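Local structure of CDC48 domain-containing protein (4UZR) at residues L92-T97 with N121-R126; E3-P8 with V50-P55. The protein is of unknown function but may bind ATP, and combines a beta-clam domain with beta-propeller blades in an assembly of twelve chains. One frame throughout, in Å; residues are numbered along the deposited sequence.

How the interactions relate
The two interactions share no strand and lie on opposite sides of the chain's centre, with about 17 Å between their nearest atoms. Interaction 1 joins two separate antiparallel sheets face to face in the propeller part, so its chemistry is methyl against methyl and its touching residues are buried or partly exposed. Interaction 2 joins neighbouring strands within one mixed sheet of the clam part, so backbone hydrogen bonds carry it. It is buried on the L4 and L6 face and more open on the E3, K5 and Y54 face. Residues of both meet the same neighbouring subunit, which interaction 1 reaches through I93 and V95 and interaction 2 through K5 and Q52.

Interaction 1 (L92-T97 with N121-R126)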
loop_
_atom_site.group_PDB
_atom_site.type_symbol
_atom_site.label_atom_id
_atom_site.label_comp_id
_atom_site.label_asym_id
_atom_site.label_seq_id
_atom_site.Cartn_x
_atom_site.Cartn_y
_atom_site.Cartn_z
ATOM N N LEU A 92 -18.353 -5.375 -2.452
ATOM C CA LEU A 92 -19.479 -5.974 -1.748
ATOM C C LEU A 92 -20.511 -4.913 -1.383
ATOM O O LEU A 92 -20.176 -3.878 -0.811
ATOM C CB LEU A 92 -19.009 -6.674 -0.471
ATOM C CG LEU A 92 -18.740 -8.179 -0.486
ATOM C CD1 LEU A 92 -18.901 -8.743 0.918
ATOM C CD2 LEU A 92 -19.655 -8.900 -1.464
ATOM N N ILE A 93 -21.767 -5.178 -1.718
ATOM C CA ILE A 93 -22.859 -4.304 -1.317
ATOM C C ILE A 93 -23.805 -5.090 -0.414
ATOM O O ILE A 93 -24.381 -6.089 -0.832
ATOM C CB ILE A 93 -23.618 -3.748 -2.542
ATOM C CG1 ILE A 93 -22.650 -3.027 -3.484
ATOM C CG2 ILE A 93 -24.725 -2.801 -2.107
ATOM C CD1 ILE A 93 -23.242 -2.683 -4.831
ATOM N N VAL A 94 -23.932 -4.655 0.836
ATOM C CA VAL A 94 -24.757 -5.365 1.811
ATOM C C VAL A 94 -25.983 -4.537 2.176
ATOM O O VAL A 94 -25.862 -3.386 2.592
ATOM C CB VAL A 94 -23.962 -5.704 3.091
ATOM C CG1 VAL A 94 -24.855 -6.402 4.107
ATOM C CG2 VAL A 94 -22.760 -6.575 2.756
ATOM N N VAL A 95 -27.163 -5.132 2.013
ATOM C CA VAL A 95 -28.431 -4.446 2.243
ATOM C C VAL A 95 -29.222 -5.102 3.369
ATOM O O VAL A 95 -29.334 -6.326 3.427
ATOM C CB VAL A 95 -29.303 -4.446 0.967
ATOM C CG1 VAL A 95 -30.618 -3.713 1.203
ATOM C CG2 VAL A 95 -28.542 -3.839 -0.194
ATOM N N ILE A 96 -29.759 -4.280 4.265
ATOM C CA ILE A 96 -30.600 -4.759 5.355
ATOM C C ILE A 96 -31.968 -4.092 5.254
ATOM O O ILE A 96 -32.048 -2.873 5.136
ATOM C CB ILE A 96 -29.978 -4.426 6.721
ATOM C CG1 ILE A 96 -28.507 -4.849 6.756
ATOM C CG2 ILE A 96 -30.755 -5.097 7.840
ATOM C CD1 ILE A 96 -27.722 -4.235 7.899
ATOM N N THR A 97 -33.038 -4.885 5.291
ATOM C CA THR A 97 -34.387 -4.343 5.110
ATOM C C THR A 97 -35.111 -4.111 6.434
ATOM O O THR A 97 -34.584 -4.408 7.506
ATOM C CB THR A 97 -35.266 -5.246 4.227
ATOM O OG1 THR A 97 -35.730 -6.364 4.995
ATOM C CG2 THR A 97 -34.495 -5.730 3.006
ATOM N N ASN A 121 -29.429 -8.041 15.626
ATOM C CA ASN A 121 -28.709 -7.052 16.408
ATOM C C ASN A 121 -27.799 -6.208 15.526
ATOM O O ASN A 121 -28.028 -5.010 15.351
ATOM C CB ASN A 121 -27.898 -7.736 17.510
ATOM C CG ASN A 121 -28.755 -8.160 18.684
ATOM O OD1 ASN A 121 -29.879 -7.685 18.853
ATOM N ND2 ASN A 121 -28.232 -9.068 19.502
ATOM N N LYS A 122 -26.776 -6.839 14.955
ATOM C CA LYS A 122 -25.786 -6.109 14.164
ATOM C C LYS A 122 -25.355 -6.858 12.904
ATOM O O LYS A 122 -25.511 -8.072 12.807
ATOM C CB LYS A 122 -24.553 -5.778 15.014
ATOM C CG LYS A 122 -24.801 -4.764 16.124
ATOM C CD LYS A 122 -23.528 -4.461 16.903
ATOM C CE LYS A 122 -23.780 -3.423 17.988
ATOM N NZ LYS A 122 -22.544 -3.096 18.753
ATOM N N VAL A 123 -24.827 -6.116 11.936
ATOM C CA VAL A 123 -24.246 -6.704 10.733
ATOM C C VAL A 123 -22.878 -6.077 10.456
ATOM O O VAL A 123 -22.761 -4.864 10.283
ATOM C CB VAL A 123 -25.163 -6.530 9.501
ATOM C CG1 VAL A 123 -24.461 -7.005 8.242
ATOM C CG2 VAL A 123 -26.469 -7.285 9.696
ATOM N N LEU A 124 -21.846 -6.915 10.427
ATOM C CA LEU A 124 -20.475 -6.462 10.226
ATOM C C LEU A 124 -19.948 -6.915 8.869
ATOM O O LEU A 124 -20.271 -8.005 8.402
ATOM C CB LEU A 124 -19.575 -7.007 11.337
ATOM C CG LEU A 124 -19.932 -6.620 12.773
ATOM C CD1 LEU A 124 -18.982 -7.281 13.756
ATOM C CD2 LEU A 124 -19.906 -5.109 12.943
ATOM N N VAL A 125 -19.146 -6.070 8.232
ATOM C CA VAL A 125 -18.581 -6.389 6.926
ATOM C C VAL A 125 -17.095 -6.055 6.872
ATOM O O VAL A 125 -16.685 -4.959 7.246
ATOM C CB VAL A 125 -19.304 -5.625 5.788
ATOM C CG1 VAL A 125 -18.721 -6.005 4.436
ATOM C CG2 VAL A 125 -20.799 -5.899 5.815
ATOM N N ARG A 126 -16.294 -7.010 6.406
ATOM C CA ARG A 126 -14.862 -6.805 6.194
ATOM C C ARG A 126 -14.323 -7.751 5.129
ATOM O O ARG A 126 -14.326 -8.968 5.316
ATOM C CB ARG A 126 -14.071 -6.979 7.492
ATOM C CG ARG A 126 -12.563 -6.914 7.283
ATOM C CD ARG A 126 -11.793 -7.081 8.580
ATOM N NE ARG A 126 -10.788 -6.037 8.760
ATOM C CZ ARG A 126 -9.538 -6.128 8.317
ATOM N NH1 ARG A 126 -9.137 -7.213 7.666
ATOM N NH2 ARG A 126 -8.684 -5.134 8.522
#
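L92, V94 and I96 meet V123 and V125 with no ring, amide or guanidinium group taking part; the contact is made by branched aliphatic side chains, whose methyls face one another between two sheets. On 92-97 these three residues line the face turned to 121-126, while I93 points its CB to the other side. The strand axes, antiparallel at 178°, come no nearer than 9.3 Å. That spacing is roughly twice that of paired strands, and together with the absence of hydrogen bonds between the segments it marks packing of sheet on sheet.

V94 is shared by both valines. Its CG2 reaches tip to tip toward V125, with CG2 to CG2 at 3.7 Å. Its CG1, held anti to the backbone N (chi1 178°), diverges from that branch and meets CG1 of V123 at 4.2 Å, the two side chains crossing obliquely. V123 thus has one branch for each of two partners, since its CG2 takes the end of I96, whose CD1 comes within 3.8 Å. I96 achieves this with an extended chain, CD1 being the leading atom. L92 closes the other end more loosely, its CD1 4.5 Å from V125 CG1.

Two antiparallel sheets packed face to face in this way are consistent with neighbouring blades of the 12-bladed beta-propeller. Beyond the contact, L124 meets L88 of a second subunit, whereas I93 and V95 meet L138 of a third. V125 also packs on I87 and D89 of strand 83-89, one of the two neighbours of 92-97 in its sheet, and L92 reaches V130 of strand 129-133, the neighbour of 122-126.

Interaction 2 (E3-P8 with V50-P55); sequences ELKLKP and VVQAYP
K5 N donates to Q52 O at 2.9 Å in a nearly straight bond (169°) lying in the carbonyl plane, and Q52 N returns a bond to a lone pair of K5 O at 3.0 Å. This reciprocal exchange defines K5 and Q52 as an antiparallel hydrogen-bonded pair. E3 and Y54 form the next such pair, with Y54 N to E3 O at 2.9 Å. The side chains of K5 and Q52 lie alongside each other, and K5 NZ meets Q52 OE1 at 3.2 Å, nearly along the C=O axis (164°). With an alanine in place of K5, Q52 OE1 would probably lose this ammonium partner and its amide would be freer to turn.

K5 stands opposite two consecutive residues, V51 and Q52, which makes a classic beta bulge where strand 44-54 turns a corner. In the mixed sheet of the beta-clam domain, 3-8 runs between 44-54 and 65-69. Next to the bulge, V51 CG2 touches the K7 chain, which crosses V51 at about a right angle with CG 3.6 Å from V51 CG2. On the face away from K5 and Q52, L4 CD2 packs on A53 CB at 3.9 Å and L6 CD2 on V50 CG2 at 3.7 Å, with V31 adjoining L4 and V50.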
loop_
_atom_site.group_PDB
_atom_site.type_symbol
_atom_site.label_atom_id
_atom_site.label_comp_id
_atom_site.label_asym_id
_atom_site.label_seq_id
_atom_site.Cartn_x
_atom_site.Cartn_y
_atom_site.Cartn_z
ATOM N N GLU A 3 -36.808 10.946 -22.064
ATOM C CA GLU A 3 -35.405 11.220 -22.362
ATOM C C GLU A 3 -34.596 9.958 -22.653
ATOM O O GLU A 3 -34.699 8.958 -21.935
ATOM C CB GLU A 3 -34.753 11.983 -21.207
ATOM C CG GLU A 3 -34.956 13.491 -21.255
ATOM C CD GLU A 3 -34.366 14.198 -20.049
ATOM O OE1 GLU A 3 -33.894 13.503 -19.125
ATOM O OE2 GLU A 3 -34.385 15.447 -20.021
ATOM N N LEU A 4 -33.789 10.018 -23.707
ATOM C CA LEU A 4 -32.892 8.923 -24.061
ATOM C C LEU A 4 -31.434 9.377 -24.076
ATOM O O LEU A 4 -31.076 10.340 -24.753
ATOM C CB LEU A 4 -33.262 8.336 -25.424
ATOM C CG LEU A 4 -34.470 7.400 -25.480
ATOM C CD1 LEU A 4 -34.651 6.847 -26.886
ATOM C CD2 LEU A 4 -34.326 6.271 -24.472
ATOM N N LYS A 5 -30.597 8.670 -23.325
ATOM C CA LYS A 5 -29.161 8.905 -23.330
ATOM C C LYS A 5 -28.476 7.685 -23.926
ATOM O O LYS A 5 -28.508 6.593 -23.339
ATOM C CB LYS A 5 -28.650 9.178 -21.914
ATOM C CG LYS A 5 -29.134 10.500 -21.335
ATOM C CD LYS A 5 -28.597 10.735 -19.933
ATOM C CE LYS A 5 -29.038 12.092 -19.402
ATOM N NZ LYS A 5 -29.176 12.104 -17.919
ATOM N N LEU A 6 -27.860 7.891 -25.090
ATOM C CA LEU A 6 -27.311 6.812 -25.905
ATOM C C LEU A 6 -25.828 6.999 -26.203
ATOM O O LEU A 6 -25.294 8.103 -26.092
ATOM C CB LEU A 6 -28.046 6.759 -27.244
ATOM C CG LEU A 6 -29.571 6.717 -27.251
ATOM C CD1 LEU A 6 -30.079 6.936 -28.666
ATOM C CD2 LEU A 6 -30.070 5.396 -26.695
ATOM N N LYS A 7 -25.179 5.910 -26.608
ATOM C CA LYS A 7 -23.798 5.953 -27.080
ATOM C C LYS A 7 -23.503 4.748 -27.971
ATOM O O LYS A 7 -23.997 3.650 -27.720
ATOM C CB LYS A 7 -22.814 6.005 -25.905
ATOM C CG LYS A 7 -22.664 4.708 -25.126
ATOM C CD LYS A 7 -21.670 4.864 -23.983
ATOM C CE LYS A 7 -21.640 3.624 -23.100
ATOM N NZ LYS A 7 -20.304 2.963 -23.105
ATOM N N PRO A 8 -22.699 4.955 -29.025
ATOM C CA PRO A 8 -22.334 3.863 -29.934
ATOM C C PRO A 8 -21.354 2.904 -29.265
ATOM O O PRO A 8 -20.552 3.339 -28.441
ATOM C CB PRO A 8 -21.662 4.593 -31.098
ATOM C CG PRO A 8 -21.115 5.838 -30.491
ATOM C CD PRO A 8 -22.097 6.238 -29.428
ATOM N N VAL A 50 -28.179 1.986 -24.710
ATOM C CA VAL A 50 -29.014 2.952 -24.019
ATOM C C VAL A 50 -28.440 3.191 -22.631
ATOM O O VAL A 50 -28.760 2.471 -21.683
ATOM C CB VAL A 50 -30.470 2.476 -23.911
ATOM C CG1 VAL A 50 -31.338 3.564 -23.292
ATOM C CG2 VAL A 50 -30.996 2.094 -25.286
ATOM N N VAL A 51 -27.574 4.195 -22.530
ATOM C CA VAL A 51 -26.920 4.538 -21.274
ATOM C C VAL A 51 -27.965 4.810 -20.207
ATOM O O VAL A 51 -27.840 4.354 -19.069
ATOM C CB VAL A 51 -26.006 5.769 -21.426
ATOM C CG1 VAL A 51 -25.371 6.132 -20.091
ATOM C CG2 VAL A 51 -24.942 5.507 -22.472
ATOM N N GLN A 52 -29.006 5.548 -20.579
ATOM C CA GLN A 52 -30.113 5.767 -19.654
ATOM C C GLN A 52 -31.423 6.056 -20.372
ATOM O O GLN A 52 -31.452 6.761 -21.373
ATOM C CB GLN A 52 -29.791 6.889 -18.661
ATOM C CG GLN A 52 -30.819 7.034 -17.542
ATOM C CD GLN A 52 -30.483 8.149 -16.569
ATOM O OE1 GLN A 52 -29.894 9.162 -16.947
ATOM N NE2 GLN A 52 -30.863 7.970 -15.309
ATOM N N ALA A 53 -32.509 5.496 -19.855
ATOM C CA ALA A 53 -33.835 5.805 -20.365
ATOM C C ALA A 53 -34.657 6.377 -19.222
ATOM O O ALA A 53 -34.867 5.711 -18.210
ATOM C CB ALA A 53 -34.493 4.560 -20.932
ATOM N N TYR A 54 -35.111 7.618 -19.375
ATOM C CA TYR A 54 -35.900 8.253 -18.326
ATOM C C TYR A 54 -37.286 8.654 -18.817
ATOM O O TYR A 54 -37.432 9.611 -19.577
ATOM C CB TYR A 54 -35.173 9.469 -17.747
ATOM C CG TYR A 54 -35.831 10.034 -16.502
ATOM C CD1 TYR A 54 -35.608 9.465 -15.255
ATOM C CD2 TYR A 54 -36.676 11.135 -16.577
ATOM C CE1 TYR A 54 -36.207 9.976 -14.117
ATOM C CE2 TYR A 54 -37.279 11.655 -15.444
ATOM C CZ TYR A 54 -37.041 11.071 -14.217
ATOM O OH TYR A 54 -37.639 11.583 -13.086
ATOM N N PRO A 55 -38.313 7.916 -18.376
ATOM C CA PRO A 55 -38.165 6.777 -17.464
ATOM C C PRO A 55 -37.888 5.476 -18.216
ATOM O O PRO A 55 -37.783 5.484 -19.442
ATOM C CB PRO A 55 -39.524 6.718 -16.757
ATOM C CG PRO A 55 -40.461 7.579 -17.586
ATOM C CD PRO A 55 -39.715 8.123 -18.759
#